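Local coordinates for D-glycero-beta-D-manno-heptose-1,7-bisphosphate 7-phosphatase (Mesorhizobium loti, PDB 2O2X), which removes the C-7 phosphate from D-glycero-beta-D-manno-heptose 1,7-bisphosphate, with magnesium as cofactor, during the biosynthesis of ADP-heptose, at residues L36-T41 and A96-V101. Numbering follows the deposited sequence.
Sequences LDRDGT and AVNGRV
Arg-38 reaches across to helix 91-107, where its NH1 donates to Asn-98 OD1 at 3.0 Å. The bond is nearly straight (164°) and uses a lone pair in the carbonyl plane. The guanidinium and amide planes lie 29° apart. Arg-38 is extended through chi2, then bends at chi3 (73°), swinging the guanidinium off the chain line. NH1 lies on the CD side of the NE-CZ bond, and Asn-98 OD1 also comes within 3.1 Å of Arg-38 CD. Val-101 CG2 lies over one face of the guanidinium, 4.2 Å from Arg-38 NE. Val-97 crosses the arginine at about a right angle, and its CG1 lies 3.6 Å from Arg-38 NH2. Residues 37-41 carry the DxDGT motif of HAD phosphatases, in the loop straight after strand 34-36. By similarity, Asp-37 is the nucleophile and Asp-39 the proton donor. Asp-39 OD1 forms a salt bridge with Arg-38 NH2 at 2.8 Å, in the guanidinium plane and on the syn side of the carboxylate. NE adds a weak bond to the same oxygen. Edge bonds to Asp-39 and Asn-98 fix the guanidinium's rotation. Asn-43 ND2 also bonds to Asp-39 OD1, and Gln-81 NE2 to Asp-39 OD2.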
ATOM      1  N   LEU A  36       0.795  -2.547  -0.577  1.00  6.46           N
ATOM      2  CA  LEU A  36      -0.647  -2.534  -0.739  1.00  7.46           C
ATOM      3  C   LEU A  36      -1.155  -1.119  -0.770  1.00  8.43           C
ATOM      4  O   LEU A  36      -0.872  -0.320   0.119  1.00  8.15           O
ATOM      5  CB  LEU A  36      -1.339  -3.235   0.441  1.00  8.85           C
ATOM      6  CG  LEU A  36      -0.971  -4.713   0.671  1.00  6.36           C
ATOM      7  CD1 LEU A  36      -1.664  -5.255   1.922  1.00  9.42           C
ATOM      8  CD2 LEU A  36      -1.315  -5.549  -0.555  1.00  8.97           C
ATOM      9  N   ASP A  37      -1.980  -0.798  -1.745  1.00  6.36           N
ATOM     10  CA  ASP A  37      -2.824   0.391  -1.624  1.00  6.82           C
ATOM     11  C   ASP A  37      -3.839   0.130  -0.476  1.00  7.95           C
ATOM     12  O   ASP A  37      -4.024  -1.021  -0.044  1.00  8.56           O
ATOM     13  CB  ASP A  37      -3.539   0.647  -2.963  1.00  8.14           C
ATOM     14  CG  ASP A  37      -4.306   1.980  -2.989  1.00 10.98           C
ATOM     15  OD1 ASP A  37      -4.017   2.907  -2.233  1.00 11.56           O
ATOM     16  OD2 ASP A  37      -5.203   2.100  -3.833  1.00 30.60           O
ATOM     17  N   ARG A  38      -4.487   1.182   0.046  1.00  7.81           N
ATOM     18  CA  ARG A  38      -5.428   1.022   1.134  1.00  7.57           C
ATOM     19  C   ARG A  38      -6.887   1.053   0.622  1.00  8.79           C
ATOM     20  O   ARG A  38      -7.548   0.010   0.600  1.00  9.01           O
ATOM     21  CB  ARG A  38      -5.172   2.022   2.263  1.00  7.49           C
ATOM     22  CG  ARG A  38      -5.728   1.511   3.599  1.00  8.59           C
ATOM     23  CD  ARG A  38      -5.913   2.624   4.623  1.00  8.90           C
ATOM     24  NE  ARG A  38      -7.057   3.443   4.257  1.00  9.39           N
ATOM     25  CZ  ARG A  38      -7.304   4.657   4.734  1.00 11.29           C
ATOM     26  NH1 ARG A  38      -6.495   5.215   5.628  1.00 11.05           N
ATOM     27  NH2 ARG A  38      -8.356   5.309   4.295  1.00 11.26           N
ATOM     28  N   ASP A  39      -7.392   2.214   0.220  1.00  7.91           N
ATOM     29  CA  ASP A  39      -8.789   2.362  -0.166  1.00 10.32           C
ATOM     30  C   ASP A  39      -9.038   1.670  -1.501  1.00  9.30           C
ATOM     31  O   ASP A  39      -8.474   2.077  -2.527  1.00 11.01           O
ATOM     32  CB  ASP A  39      -9.145   3.845  -0.260  1.00 10.38           C
ATOM     33  CG  ASP A  39      -8.949   4.589   1.058  1.00 12.51           C
ATOM     34  OD1 ASP A  39      -9.518   4.170   2.075  1.00 12.81           O
ATOM     35  OD2 ASP A  39      -8.259   5.630   1.035  1.00 15.01           O
ATOM     36  N   GLY A  40      -9.919   0.669  -1.498  1.00 10.05           N
ATOM     37  CA  GLY A  40     -10.158  -0.168  -2.669  1.00 10.07           C
ATOM     38  C   GLY A  40      -9.394  -1.485  -2.703  1.00  9.93           C
ATOM     39  O   GLY A  40      -9.633  -2.350  -3.571  1.00 10.03           O
ATOM     40  N   THR A  41      -8.506  -1.694  -1.729  1.00  9.33           N
ATOM     41  CA  THR A  41      -7.632  -2.858  -1.692  1.00  8.64           C
ATOM     42  C   THR A  41      -7.763  -3.541  -0.337  1.00  9.34           C
ATOM     43  O   THR A  41      -8.297  -4.653  -0.253  1.00  8.84           O
ATOM     44  CB  THR A  41      -6.171  -2.472  -2.040  1.00  9.05           C
ATOM     45  OG1 THR A  41      -6.124  -1.998  -3.383  1.00 11.62           O
ATOM     46  CG2 THR A  41      -5.217  -3.647  -1.928  1.00  8.91           C
ATOM     47  N   ALA A  96      -7.316   8.666  12.588  1.00 10.70           N
ATOM     48  CA  ALA A  96      -8.444   7.903  13.126  1.00 11.21           C
ATOM     49  C   ALA A  96      -8.908   6.766  12.198  1.00 11.98           C
ATOM     50  O   ALA A  96      -9.160   5.650  12.635  1.00 10.97           O
ATOM     51  CB  ALA A  96      -9.597   8.831  13.411  1.00 11.83           C
ATOM     52  N   VAL A  97      -9.036   7.082  10.918  1.00 10.22           N
ATOM     53  CA  VAL A  97      -9.494   6.103   9.939  1.00  9.15           C
ATOM     54  C   VAL A  97      -8.459   5.008   9.757  1.00  9.17           C
ATOM     55  O   VAL A  97      -8.797   3.805   9.740  1.00 10.48           O
ATOM     56  CB  VAL A  97      -9.812   6.795   8.602  1.00 10.77           C
ATOM     57  CG1 VAL A  97     -10.003   5.778   7.462  1.00 10.29           C
ATOM     58  CG2 VAL A  97     -11.033   7.658   8.743  1.00 10.99           C
ATOM     59  N   ASN A  98      -7.203   5.402   9.572  1.00 10.06           N
ATOM     60  CA  ASN A  98      -6.145   4.425   9.380  1.00  8.24           C
ATOM     61  C   ASN A  98      -5.990   3.543  10.611  1.00  9.99           C
ATOM     62  O   ASN A  98      -5.785   2.330  10.505  1.00 11.52           O
ATOM     63  CB  ASN A  98      -4.798   5.084   9.005  1.00  8.66           C
ATOM     64  CG  ASN A  98      -3.940   4.142   8.204  1.00  9.74           C
ATOM     65  OD1 ASN A  98      -4.327   3.779   7.072  1.00 10.33           O
ATOM     66  ND2 ASN A  98      -2.817   3.692   8.768  1.00 11.18           N
ATOM     67  N   GLY A  99      -6.083   4.145  11.794  1.00  9.68           N
ATOM     68  CA  GLY A  99      -6.064   3.363  13.016  1.00 11.00           C
ATOM     69  C   GLY A  99      -7.171   2.331  13.085  1.00 10.61           C
ATOM     70  O   GLY A  99      -6.953   1.214  13.519  1.00 11.99           O
ATOM     71  N   ARG A 100      -8.355   2.717  12.631  1.00 10.83           N
ATOM     72  CA  ARG A 100      -9.490   1.793  12.593  1.00 10.63           C
ATOM     73  C   ARG A 100      -9.232   0.622  11.620  1.00 10.22           C
ATOM     74  O   ARG A 100      -9.532  -0.536  11.911  1.00 11.27           O
ATOM     75  CB  ARG A 100     -10.809   2.534  12.265  1.00 11.78           C
ATOM     76  CG  ARG A 100     -12.011   1.643  12.136  1.00 13.18           C
ATOM     77  CD  ARG A 100     -12.283   0.884  13.389  1.00 14.70           C
ATOM     78  NE  ARG A 100     -13.564   0.178  13.353  1.00 15.56           N
ATOM     79  CZ  ARG A 100     -13.936  -0.730  14.255  1.00 19.08           C
ATOM     80  NH1 ARG A 100     -13.141  -1.069  15.252  1.00 24.77           N
ATOM     81  NH2 ARG A 100     -15.113  -1.321  14.135  1.00 25.71           N
ATOM     82  N   VAL A 101      -8.625   0.914  10.476  1.00  9.20           N
ATOM     83  CA  VAL A 101      -8.279  -0.143   9.516  1.00  9.99           C
ATOM     84  C   VAL A 101      -7.327  -1.123  10.191  1.00 10.24           C
ATOM     85  O   VAL A 101      -7.534  -2.330  10.120  1.00 11.16           O
ATOM     86  CB  VAL A 101      -7.667   0.447   8.202  1.00 10.62           C
ATOM     87  CG1 VAL A 101      -7.075  -0.639   7.346  1.00 10.56           C
ATOM     88  CG2 VAL A 101      -8.731   1.229   7.399  1.00 10.56           C
TER